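Local coordinates for protein alkaline phosphatase (Antarctic bacterium, PDB 2W5V) that probably hydrolyses phosphate monoesters as an alkaline phosphatase, with a serine that is phosphorylated in turnover and a site built from zinc and magnesium ions, at residues F66-R78 and F354-K366. The protein carries 1 engineered substitution. Sequence-based numbering, arbitrary orientation.
Sequences FKNIGLIKTSSSR and FIGIYENNEIFHK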
loop_
_atom_site.group_PDB
_atom_site.type_symbol
_atom_site.label_atom_id
_atom_site.label_comp_id
_atom_site.label_asym_id
_atom_site.label_seq_id
_atom_site.Cartn_x
_atom_site.Cartn_y
_atom_site.Cartn_z
ATOM N N PHE B 66 -12.665 1.800 -5.569
ATOM C CA PHE B 66 -11.686 1.251 -6.509
ATOM C C PHE B 66 -11.480 -0.250 -6.357
ATOM O O PHE B 66 -11.431 -0.769 -5.247
ATOM C CB PHE B 66 -10.325 1.947 -6.366
ATOM C CG PHE B 66 -10.304 3.363 -6.862
ATOM C CD1 PHE B 66 -10.386 4.427 -5.973
ATOM C CD2 PHE B 66 -10.182 3.636 -8.218
ATOM C CE1 PHE B 66 -10.360 5.730 -6.432
ATOM C CE2 PHE B 66 -10.150 4.942 -8.682
ATOM C CZ PHE B 66 -10.240 5.983 -7.791
ATOM N N LYS B 67 -11.342 -0.937 -7.484
ATOM C CA LYS B 67 -11.025 -2.357 -7.485
ATOM C C LYS B 67 -9.598 -2.565 -7.992
ATOM O O LYS B 67 -8.797 -3.289 -7.389
ATOM C CB LYS B 67 -12.012 -3.118 -8.376
ATOM C CG LYS B 67 -13.450 -3.028 -7.909
ATOM C CD LYS B 67 -13.560 -3.495 -6.464
ATOM C CE LYS B 67 -14.967 -3.371 -5.919
ATOM N NZ LYS B 67 -15.025 -3.809 -4.488
ATOM N N ASN B 68 -9.287 -1.926 -9.115
ATOM C CA ASN B 68 -7.972 -2.057 -9.732
ATOM C C ASN B 68 -6.936 -1.209 -9.007
ATOM O O ASN B 68 -7.053 0.014 -8.968
ATOM C CB ASN B 68 -8.048 -1.658 -11.204
ATOM C CG ASN B 68 -8.967 -2.566 -11.996
ATOM O OD1 ASN B 68 -8.956 -3.785 -11.806
ATOM N ND2 ASN B 68 -9.769 -1.983 -12.880
ATOM N N ILE B 69 -5.932 -1.874 -8.438
ATOM C CA ILE B 69 -4.919 -1.228 -7.610
ATOM C C ILE B 69 -3.531 -1.690 -8.023
ATOM O O ILE B 69 -3.328 -2.877 -8.304
ATOM C CB ILE B 69 -5.152 -1.578 -6.118
ATOM C CG1 ILE B 69 -6.465 -0.961 -5.640
ATOM C CG2 ILE B 69 -3.973 -1.122 -5.261
ATOM C CD1 ILE B 69 -6.995 -1.529 -4.316
ATOM N N GLY B 70 -2.582 -0.755 -8.097
ATOM C CA GLY B 70 -1.197 -1.086 -8.404
ATOM C C GLY B 70 -0.260 -0.401 -7.420
ATOM O O GLY B 70 -0.727 0.233 -6.482
ATOM N N LEU B 71 1.050 -0.520 -7.630
ATOM C CA LEU B 71 2.032 0.085 -6.737
ATOM C C LEU B 71 3.136 0.661 -7.597
ATOM O O LEU B 71 3.590 0.004 -8.525
ATOM C CB LEU B 71 2.643 -0.950 -5.775
ATOM C CG LEU B 71 1.706 -1.676 -4.800
ATOM C CD1 LEU B 71 2.424 -2.781 -4.016
ATOM C CD2 LEU B 71 1.077 -0.685 -3.840
ATOM N N ILE B 72 3.557 1.888 -7.301
ATOM C CA ILE B 72 4.690 2.477 -8.021
ATOM C C ILE B 72 5.928 2.693 -7.166
ATOM O O ILE B 72 5.844 3.020 -5.974
ATOM C CB ILE B 72 4.330 3.823 -8.708
ATOM C CG1 ILE B 72 3.672 4.797 -7.720
ATOM C CG2 ILE B 72 3.412 3.579 -9.880
ATOM C CD1 ILE B 72 3.449 6.216 -8.324
ATOM N N LYS B 73 7.083 2.515 -7.800
ATOM C CA LYS B 73 8.360 2.807 -7.185
ATOM C C LYS B 73 8.746 4.217 -7.609
ATOM O O LYS B 73 8.699 4.538 -8.797
ATOM C CB LYS B 73 9.411 1.795 -7.644
ATOM C CG LYS B 73 10.742 1.979 -6.922
ATOM C CD LYS B 73 11.750 0.894 -7.257
ATOM C CE LYS B 73 13.085 1.200 -6.575
ATOM N NZ LYS B 73 14.107 0.182 -6.928
ATOM N N THR B 74 9.121 5.062 -6.649
ATOM C CA THR B 74 9.161 6.502 -6.913
ATOM C C THR B 74 10.543 7.148 -7.024
ATOM O O THR B 74 10.629 8.371 -7.191
ATOM C CB THR B 74 8.401 7.270 -5.824
ATOM O OG1 THR B 74 9.033 7.021 -4.557
ATOM C CG2 THR B 74 6.930 6.824 -5.768
ATOM N N SER B 75 11.614 6.369 -6.918
ATOM C CA SER B 75 12.963 6.959 -6.948
ATOM C C SER B 75 13.226 7.728 -8.245
ATOM O O SER B 75 12.706 7.371 -9.304
ATOM C CB SER B 75 14.049 5.893 -6.737
ATOM O OG SER B 75 13.937 5.278 -5.461
ATOM N N SER B 76 14.030 8.785 -8.153
ATOM C CA SER B 76 14.375 9.607 -9.313
ATOM C C SER B 76 15.563 8.996 -10.045
ATOM O O SER B 76 16.010 7.896 -9.709
ATOM C CB SER B 76 14.708 11.033 -8.873
ATOM O OG SER B 76 16.022 11.091 -8.338
ATOM N N SER B 77 16.088 9.698 -11.044
ATOM C CA SER B 77 17.237 9.166 -11.775
ATOM C C SER B 77 18.527 9.300 -10.965
ATOM O O SER B 77 19.510 8.636 -11.261
ATOM C CB SER B 77 17.393 9.861 -13.131
ATOM O OG SER B 77 17.699 11.228 -12.935
ATOM N N ARG B 78 18.536 10.155 -9.947
ATOM C CA ARG B 78 19.767 10.371 -9.180
ATOM C C ARG B 78 19.629 10.118 -7.675
ATOM O O ARG B 78 20.632 10.047 -6.965
ATOM C CB ARG B 78 20.295 11.785 -9.398
ATOM C CG ARG B 78 20.609 12.101 -10.847
ATOM C CD ARG B 78 21.171 13.513 -10.982
ATOM N NE ARG B 78 21.483 13.816 -12.380
ATOM C CZ ARG B 78 21.801 15.024 -12.838
ATOM N NH1 ARG B 78 21.850 16.060 -12.010
ATOM N NH2 ARG B 78 22.065 15.195 -14.125
ATOM N N PHE B 354 -3.353 -0.563 -15.019
ATOM C CA PHE B 354 -2.588 0.057 -13.937
ATOM C C PHE B 354 -2.331 -0.835 -12.715
ATOM O O PHE B 354 -1.857 -0.342 -11.689
ATOM C CB PHE B 354 -3.250 1.374 -13.514
ATOM C CG PHE B 354 -3.263 2.398 -14.606
ATOM C CD1 PHE B 354 -4.215 2.342 -15.615
ATOM C CD2 PHE B 354 -2.285 3.383 -14.664
ATOM C CE1 PHE B 354 -4.215 3.269 -16.646
ATOM C CE2 PHE B 354 -2.275 4.311 -15.697
ATOM C CZ PHE B 354 -3.236 4.248 -16.691
ATOM N N ILE B 355 -2.610 -2.133 -12.821
ATOM C CA ILE B 355 -2.371 -3.046 -11.693
ATOM C C ILE B 355 -0.923 -3.538 -11.673
ATOM O O ILE B 355 -0.118 -3.144 -12.510
ATOM C CB ILE B 355 -3.348 -4.237 -11.696
ATOM C CG1 ILE B 355 -3.096 -5.158 -12.894
ATOM C CG2 ILE B 355 -4.801 -3.741 -11.678
ATOM C CD1 ILE B 355 -4.068 -6.333 -12.961
ATOM N N GLY B 356 -0.576 -4.387 -10.714
ATOM C CA GLY B 356 0.804 -4.820 -10.585
ATOM C C GLY B 356 1.733 -3.743 -10.034
ATOM O O GLY B 356 1.292 -2.720 -9.497
ATOM N N ILE B 357 3.033 -3.974 -10.169
ATOM C CA ILE B 357 4.034 -3.098 -9.570
ATOM C C ILE B 357 4.951 -2.597 -10.669
ATOM O O ILE B 357 5.398 -3.383 -11.508
ATOM C CB ILE B 357 4.870 -3.858 -8.524
ATOM C CG1 ILE B 357 3.947 -4.459 -7.455
ATOM C CG2 ILE B 357 5.929 -2.937 -7.895
ATOM C CD1 ILE B 357 4.700 -5.187 -6.302
ATOM N N TYR B 358 5.228 -1.296 -10.678
ATOM C CA TYR B 358 6.025 -0.714 -11.764
ATOM C C TYR B 358 6.673 0.608 -11.358
ATOM O O TYR B 358 6.413 1.148 -10.268
ATOM C CB TYR B 358 5.170 -0.546 -13.032
ATOM C CG TYR B 358 3.791 0.036 -12.771
ATOM C CD1 TYR B 358 3.561 1.406 -12.857
ATOM C CD2 TYR B 358 2.720 -0.788 -12.428
ATOM C CE1 TYR B 358 2.300 1.948 -12.607
ATOM C CE2 TYR B 358 1.451 -0.255 -12.175
ATOM C CZ TYR B 358 1.248 1.112 -12.272
ATOM O OH TYR B 358 -0.002 1.653 -12.022
ATOM N N GLU B 359 7.529 1.133 -12.231
ATOM C CA GLU B 359 8.184 2.405 -11.948
ATOM C C GLU B 359 7.182 3.536 -12.128
ATOM O O GLU B 359 6.305 3.453 -12.989
ATOM C CB GLU B 359 9.391 2.608 -12.867
ATOM C CG GLU B 359 10.470 1.542 -12.696
ATOM C CD GLU B 359 11.266 1.697 -11.406
ATOM O OE1 GLU B 359 11.057 2.693 -10.678
ATOM O OE2 GLU B 359 12.114 0.821 -11.126
ATOM N N ASN B 360 7.299 4.581 -11.305
ATOM C CA ASN B 360 6.426 5.753 -11.434
ATOM C C ASN B 360 6.299 6.307 -12.856
ATOM O O ASN B 360 5.212 6.729 -13.258
ATOM C CB ASN B 360 6.792 6.877 -10.440
ATOM C CG ASN B 360 8.204 7.433 -10.636
ATOM O OD1 ASN B 360 8.994 6.934 -11.438
ATOM N ND2 ASN B 360 8.522 8.479 -9.882
ATOM N N ASN B 361 7.383 6.304 -13.627
ATOM C CA ASN B 361 7.288 6.911 -14.957
ATOM C C ASN B 361 6.415 6.116 -15.917
ATOM O O ASN B 361 6.012 6.628 -16.957
ATOM C CB ASN B 361 8.656 7.206 -15.575
ATOM C CG ASN B 361 9.479 5.961 -15.804
ATOM O OD1 ASN B 361 9.834 5.259 -14.861
ATOM N ND2 ASN B 361 9.815 5.691 -17.065
ATOM N N GLU B 362 6.108 4.869 -15.568
ATOM C CA GLU B 362 5.246 4.054 -16.429
ATOM C C GLU B 362 3.799 4.531 -16.409
ATOM O O GLU B 362 3.012 4.162 -17.276
ATOM C CB GLU B 362 5.332 2.566 -16.069
ATOM C CG GLU B 362 6.706 1.956 -16.312
ATOM C CD GLU B 362 7.095 1.934 -17.782
ATOM O OE1 GLU B 362 6.197 2.047 -18.640
ATOM O OE2 GLU B 362 8.302 1.799 -18.079
ATOM N N ILE B 363 3.436 5.329 -15.410
ATOM C CA ILE B 363 2.106 5.938 -15.393
ATOM C C ILE B 363 1.866 6.656 -16.721
ATOM O O ILE B 363 0.795 6.526 -17.321
ATOM C CB ILE B 363 1.946 6.961 -14.255
ATOM C CG1 ILE B 363 1.802 6.253 -12.896
ATOM C CG2 ILE B 363 0.748 7.871 -14.519
ATOM C CD1 ILE B 363 0.494 5.496 -12.714
ATOM N N PHE B 364 2.873 7.400 -17.177
ATOM C CA PHE B 364 2.788 8.138 -18.445
ATOM C C PHE B 364 2.557 7.183 -19.606
ATOM O O PHE B 364 1.659 7.383 -20.421
ATOM C CB PHE B 364 4.073 8.938 -18.691
ATOM C CG PHE B 364 4.196 9.504 -20.091
ATOM C CD1 PHE B 364 3.822 10.814 -20.361
ATOM C CD2 PHE B 364 4.700 8.728 -21.131
ATOM C CE1 PHE B 364 3.942 11.347 -21.641
ATOM C CE2 PHE B 364 4.821 9.254 -22.422
ATOM C CZ PHE B 364 4.439 10.566 -22.672
ATOM N N HIS B 365 3.378 6.142 -19.675
ATOM C CA HIS B 365 3.317 5.215 -20.796
ATOM C C HIS B 365 2.018 4.426 -20.807
ATOM O O HIS B 365 1.494 4.094 -21.867
ATOM C CB HIS B 365 4.551 4.322 -20.792
ATOM C CG HIS B 365 5.819 5.093 -20.998
ATOM N ND1 HIS B 365 6.188 5.597 -22.229
ATOM C CD2 HIS B 365 6.778 5.490 -20.128
ATOM C CE1 HIS B 365 7.328 6.252 -22.109
ATOM N NE2 HIS B 365 7.708 6.205 -20.843
ATOM N N LYS B 366 1.490 4.152 -19.620
ATOM C CA LYS B 366 0.214 3.464 -19.507
ATOM C C LYS B 366 -0.959 4.346 -19.939
ATOM O O LYS B 366 -1.886 3.861 -20.577
ATOM C CB LYS B 366 0.010 2.931 -18.082
ATOM C CG LYS B 366 1.007 1.820 -17.707
ATOM C CD LYS B 366 0.833 1.416 -16.238
ATOM C CE LYS B 366 1.714 0.218 -15.886
ATOM N NZ LYS B 366 1.235 -1.026 -16.558
HETATM O O HOH W 1 14.233 0.260 -9.697
HETATM O O HOH W 2 11.065 10.355 -9.285
#
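L71 and K73 pair with the strand 356-359 in parallel register, the two axes 4.6 Å apart and 24° from parallel. Four backbone hydrogen bonds define the ladder: L71 N to G356 O, Y358 N to L71 O (3.0 Å), K73 N to Y358 O, and N360 N to K73 O (2.9 Å), which carries the pairing into the turn E359-E362.

Apolar contacts fall on both faces of the sheet. L71 and I357 run side by side, CD1 to CD1 4.0 Å. On the other face I72 CG2 meets Y358 CE1 at 3.4 Å, obliquely. With CG between its backbone N and carbonyl carbon (chi1 44°), the Y358 ring is swung back along its own strand, where OH donates to F354 O (2.7 Å) and K366 CE sits over the ring centre, on the face opposite L71 O. A leucine in its place would probably leave F354 O without this donor and open a gap between I72 and K366.

Polar side chains gather at the far end. K73 NZ and E359 OE2, 4.7 Å apart, share a water, while E359 OE1 forms a salt bridge with K96, which also bonds N360 OD1. A second water joins T74 O to N360 ND2.

Strand 68-73 lies between 342-347, antiparallel, and 356-359, the outermost strand of the main sheet in this chain; I72 and N360 pack on helix 86-93, T74 approaches the zinc ligand H302, and K73 reaches F54 and Y55 of the second subunit.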